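PDB 7BW9: serine acetyltransferase 1, putative from Entamoeba histolytica, which probably catalyses the transfer of an acetyl group to serine, which prepares the amino acid for conversion to cysteine. Local coordinates for residues 32-40 and 150-161; 41-49 and 96-107. All coordinates share one frame; numbering follows the deposited sequence.

Contact 1: residues 32-40 and 150-161; sequences KKSFLELEL and YSRELMENIHSV
Phe35 and Asn157 meet at the apolar centre, where the aromatic ring is held on both faces. Asn157 CB lies 3.9 Å from the centroid of the Phe35 ring and 19° off its normal, a CH-pi contact made by the aliphatic root of the asparagine; Leu38, three residues on from Phe35, sets its CB over the rim of the opposite face. The Phe35 torsion (chi1 61°) puts CG between the backbone N and the carbonyl carbon and lays the ring against Asn157 and Ile158. Around it, Ile158 CD1 stands 3.9 Å from Phe35 CE1 and 4.0 Å from Leu38 CD2, filling the angle between these two side chains, while Val161 CG2 and Leu154 CD1 approach the ring near its plane at longer range.

Farther out, Leu154 CD1 also rests 3.9 Å from Glu37 CB, beside the polar edge. There Tyr150 OH donates to Glu37 OE2 at 2.8 Å and meets the anti lone pair of that oxygen, the carboxylate and phenol ring being nearly coplanar. His71 NE2 gives OE2 of this buried side chain a second, weak hydrogen bond. Asn157 OD1 takes a weak one from Lys32 NZ of the second subunit. The axes of 36-40 and 150-161 cross at -79°, a steep helix-helix packing that joins the start of helix 36-45 to the helix leading into the left-handed beta-helix characteristic of serine acetyltransferases.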
loop_
_atom_site.group_PDB
_atom_site.type_symbol
_atom_site.label_atom_id
_atom_site.label_comp_id
_atom_site.label_asym_id
_atom_site.label_seq_id
_atom_site.Cartn_x
_atom_site.Cartn_y
_atom_site.Cartn_z
ATOM N N LYS A 32 15.450 -1.496 -11.911
ATOM C CA LYS A 32 14.293 -1.336 -11.038
ATOM C C LYS A 32 14.674 -0.440 -9.867
ATOM O O LYS A 32 15.616 -0.745 -9.133
ATOM C CB LYS A 32 13.790 -2.689 -10.542
ATOM C CG LYS A 32 12.764 -3.326 -11.459
ATOM C CD LYS A 32 11.753 -4.133 -10.656
ATOM C CE LYS A 32 10.453 -4.330 -11.437
ATOM N NZ LYS A 32 9.847 -3.031 -11.897
ATOM N N LYS A 33 13.936 0.649 -9.688
ATOM C CA LYS A 33 14.161 1.583 -8.592
ATOM C C LYS A 33 13.138 1.353 -7.486
ATOM O O LYS A 33 11.976 1.035 -7.757
ATOM C CB LYS A 33 14.069 3.031 -9.080
ATOM C CG LYS A 33 15.283 3.512 -9.869
ATOM C CD LYS A 33 14.879 3.993 -11.264
ATOM C CE LYS A 33 14.567 5.491 -11.287
ATOM N NZ LYS A 33 15.020 6.144 -12.555
ATOM N N SER A 34 13.578 1.521 -6.237
ATOM C CA SER A 34 12.682 1.473 -5.086
ATOM C C SER A 34 13.246 2.335 -3.962
ATOM O O SER A 34 12.968 3.535 -3.901
ATOM C CB SER A 34 12.464 0.029 -4.621
ATOM O OG SER A 34 13.684 -0.705 -4.584
ATOM N N PHE A 35 14.019 1.738 -3.056
ATOM C CA PHE A 35 14.782 2.492 -2.070
ATOM C C PHE A 35 16.107 1.773 -1.866
ATOM O O PHE A 35 16.301 0.649 -2.334
ATOM C CB PHE A 35 14.016 2.679 -0.751
ATOM C CG PHE A 35 13.664 1.400 -0.065
ATOM C CD1 PHE A 35 12.466 0.741 -0.361
ATOM C CD2 PHE A 35 14.507 0.861 0.894
ATOM C CE1 PHE A 35 12.119 -0.437 0.279
ATOM C CE2 PHE A 35 14.182 -0.329 1.535
ATOM C CZ PHE A 35 12.987 -0.983 1.228
ATOM N N LEU A 36 17.039 2.441 -1.189
ATOM C CA LEU A 36 18.441 2.043 -1.305
ATOM C C LEU A 36 18.649 0.587 -0.893
ATOM O O LEU A 36 19.185 -0.208 -1.670
ATOM C CB LEU A 36 19.336 2.973 -0.490
ATOM C CG LEU A 36 20.839 2.791 -0.744
ATOM C CD1 LEU A 36 21.129 2.532 -2.226
ATOM C CD2 LEU A 36 21.604 4.021 -0.282
ATOM N N GLU A 37 18.189 0.203 0.307
ATOM C CA GLU A 37 18.481 -1.151 0.787
ATOM C C GLU A 37 17.868 -2.213 -0.118
ATOM O O GLU A 37 18.501 -3.239 -0.382
ATOM C CB GLU A 37 18.003 -1.330 2.224
ATOM C CG GLU A 37 18.690 -0.427 3.211
ATOM C CD GLU A 37 17.902 0.850 3.442
ATOM O OE1 GLU A 37 17.410 1.437 2.450
ATOM O OE2 GLU A 37 17.757 1.249 4.613
ATOM N N LEU A 38 16.655 -1.979 -0.633
ATOM C CA LEU A 38 16.024 -2.991 -1.484
ATOM C C LEU A 38 16.748 -3.122 -2.822
ATOM O O LEU A 38 17.038 -4.237 -3.284
ATOM C CB LEU A 38 14.548 -2.660 -1.711
ATOM C CG LEU A 38 13.893 -3.681 -2.647
ATOM C CD1 LEU A 38 13.966 -5.108 -2.067
ATOM C CD2 LEU A 38 12.459 -3.293 -2.996
ATOM N N GLU A 39 17.030 -1.990 -3.471
ATOM C CA GLU A 39 17.769 -2.040 -4.730
ATOM C C GLU A 39 19.091 -2.777 -4.554
ATOM O O GLU A 39 19.445 -3.646 -5.361
ATOM C CB GLU A 39 18.007 -0.623 -5.265
ATOM C CG GLU A 39 16.757 0.106 -5.688
ATOM C CD GLU A 39 16.912 1.623 -5.618
ATOM O OE1 GLU A 39 18.070 2.109 -5.657
ATOM O OE2 GLU A 39 15.879 2.327 -5.524
ATOM N N LEU A 40 19.814 -2.473 -3.477
ATOM C CA LEU A 40 21.119 -3.096 -3.274
ATOM C C LEU A 40 20.989 -4.574 -2.963
ATOM O O LEU A 40 21.737 -5.394 -3.512
ATOM C CB LEU A 40 21.876 -2.384 -2.158
ATOM C CG LEU A 40 22.493 -1.048 -2.589
ATOM C CD1 LEU A 40 23.213 -0.393 -1.418
ATOM C CD2 LEU A 40 23.443 -1.261 -3.768
ATOM N N TYR A 150 16.523 0.435 14.032
ATOM C CA TYR A 150 16.738 0.540 12.593
ATOM C C TYR A 150 16.114 -0.638 11.851
ATOM O O TYR A 150 15.592 -0.463 10.749
ATOM C CB TYR A 150 18.223 0.662 12.239
ATOM C CG TYR A 150 18.416 0.438 10.754
ATOM C CD1 TYR A 150 17.999 1.389 9.827
ATOM C CD2 TYR A 150 18.908 -0.762 10.277
ATOM C CE1 TYR A 150 18.133 1.167 8.470
ATOM C CE2 TYR A 150 19.042 -0.997 8.932
ATOM C CZ TYR A 150 18.657 -0.041 8.032
ATOM O OH TYR A 150 18.809 -0.312 6.693
ATOM N N SER A 151 16.158 -1.845 12.430
ATOM C CA SER A 151 15.500 -2.979 11.784
ATOM C C SER A 151 14.001 -2.725 11.582
ATOM O O SER A 151 13.420 -3.200 10.599
ATOM C CB SER A 151 15.737 -4.257 12.592
ATOM O OG SER A 151 15.146 -4.180 13.874
ATOM N N ARG A 152 13.377 -1.951 12.476
ATOM C CA ARG A 152 11.962 -1.615 12.324
ATOM C C ARG A 152 11.761 -0.578 11.231
ATOM O O ARG A 152 10.869 -0.719 10.383
ATOM C CB ARG A 152 11.389 -1.108 13.649
ATOM C CG ARG A 152 9.922 -0.676 13.563
ATOM C CD ARG A 152 8.995 -1.883 13.376
ATOM N NE ARG A 152 7.608 -1.510 13.095
ATOM C CZ ARG A 152 6.680 -1.296 14.028
ATOM N NH1 ARG A 152 6.987 -1.403 15.314
ATOM N NH2 ARG A 152 5.449 -0.958 13.678
ATOM N N GLU A 153 12.571 0.487 11.255
ATOM C CA GLU A 153 12.576 1.466 10.173
ATOM C C GLU A 153 12.747 0.781 8.820
ATOM O O GLU A 153 12.022 1.069 7.859
ATOM C CB GLU A 153 13.695 2.484 10.412
ATOM C CG GLU A 153 13.670 3.694 9.491
ATOM C CD GLU A 153 14.926 4.561 9.635
ATOM O OE1 GLU A 153 14.955 5.432 10.533
ATOM O OE2 GLU A 153 15.891 4.351 8.865
ATOM N N LEU A 154 13.703 -0.142 8.735
ATOM C CA LEU A 154 13.900 -0.904 7.504
ATOM C C LEU A 154 12.630 -1.643 7.095
ATOM O O LEU A 154 12.190 -1.559 5.940
ATOM C CB LEU A 154 15.060 -1.877 7.693
ATOM C CG LEU A 154 15.405 -2.773 6.521
ATOM C CD1 LEU A 154 15.717 -1.917 5.291
ATOM C CD2 LEU A 154 16.616 -3.640 6.928
ATOM N N MET A 155 12.003 -2.356 8.037
ATOM C CA MET A 155 10.760 -3.040 7.696
ATOM C C MET A 155 9.653 -2.063 7.307
ATOM O O MET A 155 8.825 -2.388 6.443
ATOM C CB MET A 155 10.296 -3.928 8.852
ATOM C CG MET A 155 11.150 -5.183 9.050
ATOM S SD MET A 155 11.627 -5.998 7.522
ATOM C CE MET A 155 10.075 -6.593 6.867
ATOM N N GLU A 156 9.605 -0.870 7.921
ATOM C CA GLU A 156 8.562 0.081 7.530
ATOM C C GLU A 156 8.805 0.627 6.127
ATOM O O GLU A 156 7.844 0.933 5.410
ATOM C CB GLU A 156 8.449 1.232 8.534
ATOM C CG GLU A 156 7.825 0.827 9.889
ATOM C CD GLU A 156 6.443 0.170 9.771
ATOM O OE1 GLU A 156 5.682 0.506 8.830
ATOM O OE2 GLU A 156 6.105 -0.666 10.643
ATOM N N ASN A 157 10.069 0.734 5.708
ATOM C CA ASN A 157 10.356 1.125 4.324
ATOM C C ASN A 157 9.727 0.149 3.337
ATOM O O ASN A 157 9.077 0.558 2.369
ATOM C CB ASN A 157 11.870 1.194 4.079
ATOM C CG ASN A 157 12.511 2.429 4.679
ATOM O OD1 ASN A 157 11.831 3.393 5.022
ATOM N ND2 ASN A 157 13.837 2.406 4.795
ATOM N N ILE A 158 9.938 -1.154 3.549
ATOM C CA ILE A 158 9.423 -2.144 2.602
ATOM C C ILE A 158 7.898 -2.257 2.738
ATOM O O ILE A 158 7.197 -2.501 1.745
ATOM C CB ILE A 158 10.159 -3.496 2.784
ATOM C CG1 ILE A 158 9.894 -4.441 1.607
ATOM C CG2 ILE A 158 9.782 -4.202 4.097
ATOM C CD1 ILE A 158 10.211 -3.851 0.269
ATOM N N HIS A 159 7.371 -2.062 3.957
ATOM C CA HIS A 159 5.936 -1.860 4.196
ATOM C C HIS A 159 5.355 -0.784 3.286
ATOM O O HIS A 159 4.314 -0.977 2.648
ATOM C CB HIS A 159 5.722 -1.457 5.661
ATOM C CG HIS A 159 4.290 -1.494 6.114
ATOM N ND1 HIS A 159 3.861 -0.846 7.255
ATOM C CD2 HIS A 159 3.199 -2.117 5.602
ATOM C CE1 HIS A 159 2.567 -1.064 7.425
ATOM N NE2 HIS A 159 2.142 -1.834 6.439
ATOM N N SER A 160 6.005 0.380 3.241
ATOM C CA SER A 160 5.475 1.489 2.461
ATOM C C SER A 160 5.404 1.150 0.973
ATOM O O SER A 160 4.510 1.633 0.270
ATOM C CB SER A 160 6.332 2.735 2.703
ATOM O OG SER A 160 6.285 3.594 1.588
ATOM N N VAL A 161 6.295 0.288 0.487
ATOM C CA VAL A 161 6.314 -0.051 -0.934
ATOM C C VAL A 161 5.451 -1.273 -1.280
ATOM O O VAL A 161 4.935 -1.370 -2.400
ATOM C CB VAL A 161 7.779 -0.243 -1.386
ATOM C CG1 VAL A 161 7.877 -1.209 -2.536
ATOM C CG2 VAL A 161 8.398 1.118 -1.765
#

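Contact 2: residues 41-49 and 96-107; sequences IQKILFPDF and FVTIRELVKQDI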
loop_
_atom_site.group_PDB
_atom_site.type_symbol
_atom_site.label_atom_id
_atom_site.label_comp_id
_atom_site.label_asym_id
_atom_site.label_seq_id
_atom_site.Cartn_x
_atom_site.Cartn_y
_atom_site.Cartn_z
ATOM N N ILE A 41 20.053 -4.938 -2.075
ATOM C CA ILE A 41 19.893 -6.346 -1.734
ATOM C C ILE A 41 19.508 -7.138 -2.968
ATOM O O ILE A 41 20.013 -8.246 -3.196
ATOM C CB ILE A 41 18.878 -6.500 -0.581
ATOM C CG1 ILE A 41 19.521 -6.002 0.716
ATOM C CG2 ILE A 41 18.441 -7.932 -0.418
ATOM C CD1 ILE A 41 18.539 -5.617 1.765
ATOM N N GLN A 42 18.651 -6.563 -3.812
ATOM C CA GLN A 42 18.258 -7.243 -5.041
ATOM C C GLN A 42 19.463 -7.527 -5.922
ATOM O O GLN A 42 19.626 -8.644 -6.429
ATOM C CB GLN A 42 17.237 -6.401 -5.810
ATOM C CG GLN A 42 15.817 -6.429 -5.213
ATOM C CD GLN A 42 14.903 -5.419 -5.884
ATOM O OE1 GLN A 42 15.359 -4.377 -6.388
ATOM N NE2 GLN A 42 13.616 -5.724 -5.917
ATOM N N LYS A 43 20.310 -6.505 -6.139
ATOM C CA LYS A 43 21.504 -6.675 -6.960
ATOM C C LYS A 43 22.492 -7.632 -6.302
ATOM O O LYS A 43 23.169 -8.405 -6.991
ATOM C CB LYS A 43 22.176 -5.321 -7.217
ATOM C CG LYS A 43 21.300 -4.306 -7.929
ATOM C CD LYS A 43 22.055 -3.006 -8.220
ATOM C CE LYS A 43 21.154 -1.999 -8.929
ATOM N NZ LYS A 43 21.919 -0.916 -9.617
ATOM N N ILE A 44 22.599 -7.591 -4.972
ATOM C CA ILE A 44 23.517 -8.508 -4.296
ATOM C C ILE A 44 23.034 -9.952 -4.419
ATOM O O ILE A 44 23.827 -10.864 -4.684
ATOM C CB ILE A 44 23.700 -8.110 -2.822
ATOM C CG1 ILE A 44 24.477 -6.791 -2.707
ATOM C CG2 ILE A 44 24.424 -9.220 -2.077
ATOM C CD1 ILE A 44 24.277 -6.067 -1.377
ATOM N N LEU A 45 21.734 -10.194 -4.234
ATOM C CA LEU A 45 21.279 -11.585 -4.205
ATOM C C LEU A 45 21.071 -12.179 -5.597
ATOM O O LEU A 45 21.215 -13.393 -5.772
ATOM C CB LEU A 45 19.981 -11.704 -3.413
ATOM C CG LEU A 45 20.008 -11.279 -1.946
ATOM C CD1 LEU A 45 18.591 -11.300 -1.434
ATOM C CD2 LEU A 45 20.886 -12.195 -1.132
ATOM N N PHE A 46 20.708 -11.377 -6.591
ATOM C CA PHE A 46 20.451 -11.885 -7.938
ATOM C C PHE A 46 20.951 -10.906 -8.982
ATOM O O PHE A 46 20.160 -10.290 -9.703
ATOM C CB PHE A 46 18.964 -12.158 -8.138
ATOM C CG PHE A 46 18.421 -13.143 -7.193
ATOM C CD1 PHE A 46 18.640 -14.494 -7.393
ATOM C CD2 PHE A 46 17.689 -12.727 -6.089
ATOM C CE1 PHE A 46 18.130 -15.424 -6.511
ATOM C CE2 PHE A 46 17.181 -13.653 -5.197
ATOM C CZ PHE A 46 17.409 -15.006 -5.409
ATOM N N PRO A 47 22.273 -10.756 -9.108
ATOM C CA PRO A 47 22.800 -9.825 -10.120
ATOM C C PRO A 47 22.219 -10.041 -11.506
ATOM O O PRO A 47 21.950 -9.064 -12.215
ATOM C CB PRO A 47 24.315 -10.084 -10.082
ATOM C CG PRO A 47 24.506 -11.332 -9.223
ATOM C CD PRO A 47 23.344 -11.335 -8.280
ATOM N N ASP A 48 21.980 -11.287 -11.907
ATOM C CA ASP A 48 21.524 -11.514 -13.277
ATOM C C ASP A 48 20.215 -10.797 -13.593
ATOM O O ASP A 48 19.977 -10.466 -14.759
ATOM C CB ASP A 48 21.376 -13.008 -13.549
ATOM C CG ASP A 48 22.717 -13.708 -13.724
ATOM O OD1 ASP A 48 23.771 -13.091 -13.435
ATOM O OD2 ASP A 48 22.711 -14.886 -14.139
ATOM N N PHE A 49 19.380 -10.507 -12.592
ATOM C CA PHE A 49 18.081 -9.900 -12.868
ATOM C C PHE A 49 18.031 -8.409 -12.583
ATOM O O PHE A 49 17.048 -7.754 -12.961
ATOM C CB PHE A 49 16.979 -10.629 -12.072
ATOM C CG PHE A 49 16.882 -12.087 -12.420
ATOM C CD1 PHE A 49 16.067 -12.510 -13.454
ATOM C CD2 PHE A 49 17.666 -13.026 -11.766
ATOM C CE1 PHE A 49 16.006 -13.853 -13.798
ATOM C CE2 PHE A 49 17.611 -14.363 -12.108
ATOM C CZ PHE A 49 16.779 -14.777 -13.125
ATOM N N PHE A 96 25.142 -13.867 5.208
ATOM C CA PHE A 96 24.587 -13.340 3.967
ATOM C C PHE A 96 24.307 -14.434 2.945
ATOM O O PHE A 96 23.293 -14.380 2.243
ATOM C CB PHE A 96 25.500 -12.271 3.372
ATOM C CG PHE A 96 24.740 -11.100 2.846
ATOM C CD1 PHE A 96 24.145 -11.159 1.597
ATOM C CD2 PHE A 96 24.560 -9.965 3.622
ATOM C CE1 PHE A 96 23.410 -10.088 1.114
ATOM C CE2 PHE A 96 23.834 -8.890 3.148
ATOM C CZ PHE A 96 23.252 -8.953 1.891
ATOM N N VAL A 97 25.182 -15.427 2.829
ATOM C CA VAL A 97 24.909 -16.501 1.880
ATOM C C VAL A 97 23.758 -17.379 2.386
ATOM O O VAL A 97 22.908 -17.821 1.606
ATOM C CB VAL A 97 26.199 -17.298 1.601
ATOM C CG1 VAL A 97 25.910 -18.576 0.824
ATOM C CG2 VAL A 97 27.192 -16.417 0.823
ATOM N N THR A 98 23.673 -17.588 3.698
ATOM C CA THR A 98 22.514 -18.282 4.263
ATOM C C THR A 98 21.207 -17.589 3.874
ATOM O O THR A 98 20.244 -18.240 3.443
ATOM C CB THR A 98 22.652 -18.352 5.782
ATOM O OG1 THR A 98 23.913 -18.947 6.114
ATOM C CG2 THR A 98 21.503 -19.157 6.405
ATOM N N ILE A 99 21.176 -16.257 3.991
ATOM C CA ILE A 99 19.999 -15.487 3.598
ATOM C C ILE A 99 19.682 -15.716 2.130
ATOM O O ILE A 99 18.522 -15.923 1.753
ATOM C CB ILE A 99 20.211 -13.989 3.890
ATOM C CG1 ILE A 99 20.325 -13.737 5.387
ATOM C CG2 ILE A 99 19.075 -13.154 3.316
ATOM C CD1 ILE A 99 20.669 -12.300 5.688
ATOM N N ARG A 100 20.714 -15.681 1.275
ATOM C CA ARG A 100 20.495 -15.905 -0.149
ATOM C C ARG A 100 19.842 -17.263 -0.410
ATOM O O ARG A 100 18.913 -17.368 -1.222
ATOM C CB ARG A 100 21.812 -15.783 -0.918
ATOM C CG ARG A 100 21.613 -15.849 -2.414
ATOM C CD ARG A 100 22.920 -15.635 -3.230
ATOM N NE ARG A 100 22.543 -15.476 -4.622
ATOM C CZ ARG A 100 22.561 -16.440 -5.535
ATOM N NH1 ARG A 100 23.008 -17.656 -5.241
ATOM N NH2 ARG A 100 22.146 -16.169 -6.760
ATOM N N GLU A 101 20.336 -18.318 0.250
ATOM C CA GLU A 101 19.775 -19.650 0.049
ATOM C C GLU A 101 18.327 -19.711 0.514
ATOM O O GLU A 101 17.502 -20.402 -0.097
ATOM C CB GLU A 101 20.608 -20.708 0.783
ATOM C CG GLU A 101 22.055 -20.813 0.316
ATOM C CD GLU A 101 22.192 -20.754 -1.206
ATOM O OE1 GLU A 101 21.727 -21.701 -1.892
ATOM O OE2 GLU A 101 22.747 -19.750 -1.719
ATOM N N LEU A 102 18.004 -18.991 1.598
ATOM C CA LEU A 102 16.622 -18.923 2.082
ATOM C C LEU A 102 15.711 -18.189 1.097
ATOM O O LEU A 102 14.584 -18.635 0.828
ATOM C CB LEU A 102 16.584 -18.247 3.458
ATOM C CG LEU A 102 17.055 -19.086 4.659
ATOM C CD1 LEU A 102 17.094 -18.250 5.932
ATOM C CD2 LEU A 102 16.194 -20.334 4.862
ATOM N N VAL A 103 16.178 -17.065 0.545
ATOM C CA VAL A 103 15.371 -16.326 -0.420
ATOM C C VAL A 103 15.108 -17.181 -1.655
ATOM O O VAL A 103 13.987 -17.204 -2.191
ATOM C CB VAL A 103 16.060 -14.991 -0.767
ATOM C CG1 VAL A 103 15.424 -14.355 -1.992
ATOM C CG2 VAL A 103 15.999 -14.038 0.446
ATOM N N LYS A 104 16.122 -17.934 -2.099
ATOM C CA LYS A 104 15.938 -18.844 -3.229
ATOM C C LYS A 104 14.820 -19.843 -2.958
ATOM O O LYS A 104 14.030 -20.163 -3.853
ATOM C CB LYS A 104 17.237 -19.594 -3.530
ATOM C CG LYS A 104 18.346 -18.750 -4.139
ATOM C CD LYS A 104 19.656 -19.549 -4.149
ATOM C CE LYS A 104 19.647 -20.607 -5.237
ATOM N NZ LYS A 104 20.887 -21.438 -5.199
ATOM N N GLN A 105 14.737 -20.346 -1.728
ATOM C CA GLN A 105 13.661 -21.275 -1.409
ATOM C C GLN A 105 12.312 -20.576 -1.327
ATOM O O GLN A 105 11.304 -21.162 -1.729
ATOM C CB GLN A 105 13.986 -22.022 -0.126
ATOM C CG GLN A 105 15.271 -22.841 -0.264
ATOM C CD GLN A 105 15.630 -23.540 1.026
ATOM O OE1 GLN A 105 15.912 -24.738 1.041
ATOM N NE2 GLN A 105 15.596 -22.800 2.122
ATOM N N ASP A 106 12.273 -19.316 -0.860
ATOM C CA ASP A 106 11.029 -18.551 -0.952
ATOM C C ASP A 106 10.576 -18.422 -2.407
ATOM O O ASP A 106 9.384 -18.556 -2.713
ATOM C CB ASP A 106 11.192 -17.165 -0.312
ATOM C CG ASP A 106 11.487 -17.223 1.202
ATOM O OD1 ASP A 106 11.015 -18.162 1.909
ATOM O OD2 ASP A 106 12.198 -16.312 1.691
ATOM N N ILE A 107 11.523 -18.182 -3.320
ATOM C CA ILE A 107 11.195 -18.086 -4.744
ATOM C C ILE A 107 10.641 -19.406 -5.258
ATOM O O ILE A 107 9.656 -19.433 -6.008
ATOM C CB ILE A 107 12.437 -17.648 -5.540
ATOM C CG1 ILE A 107 12.742 -16.174 -5.270
ATOM C CG2 ILE A 107 12.272 -17.956 -7.031
ATOM C CD1 ILE A 107 14.208 -15.861 -5.414
#
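An extended Arg100 chain (chi1 -173°, CG opposite the backbone N) carries its guanidinium past Leu45, and Phe46, whose chi1 of -60° sets CG opposite the carbonyl carbon, directs its ring at the next turns of helix 96-113. Arg100 NE then donates to Leu45 O at 2.7 Å, with an N-H...O angle of 156°; the acceptor lies close to the guanidinium plane. Arg100 NH2 reaches the same carbonyl at 3.1 Å, a weak second bond. That carbonyl belongs to the last turn of helix 36-45, just where Phe46 leaves helical geometry, so the arginine grips a helix end.

The Leu45 side chain slides past the arginine stem in the opposite direction, CD2 touching Arg100 CB at 3.7 Å. One turn earlier on helix 96-113, Phe96 CE1 meets CG2 of Ile44, the neighbour of Leu45, at 3.5 Å, the two side chains crossing nearly at right angles. Toward the other end, Val103 CG1 meets the edge of the Phe46 ring 3.7 Å from CE2, and Ile107 CD1 comes obliquely to 3.3 Å from Phe46 CZ, an unusually short approach.

Asp19 forms salt bridges with both Arg100 and Lys104. Helix 2-17 packs on Ile44 and Phe96, helix 120-126 on Ile107 and helix 128-144 on Ile99 and Leu102, while Gln105 and Asp106 reach the loop between beta-helix strands 171-172 and 177-178.

Helix 36-45 serves both contacts: its N-terminal turn and the residue just before it meet helix 148-162 in contact 1, and its C-terminal end and Phe46 meet helix 96-113 in contact 2. The two contact centres lie 16 Å apart, and their segments touch only by adjoining in sequence. Contact 2 is nested within the chain loop that contact 1 closes, so one short helix ties an inner and an outer pairing. Neither contact contains residues of the bound cysteine pockets. Helix 96-113 ends immediately before Asp114, Pro115 and Ala116, and helix 148-162 precedes the strands near Asp179 and His180; Ala206, Arg222 and His223 lie further along the chain.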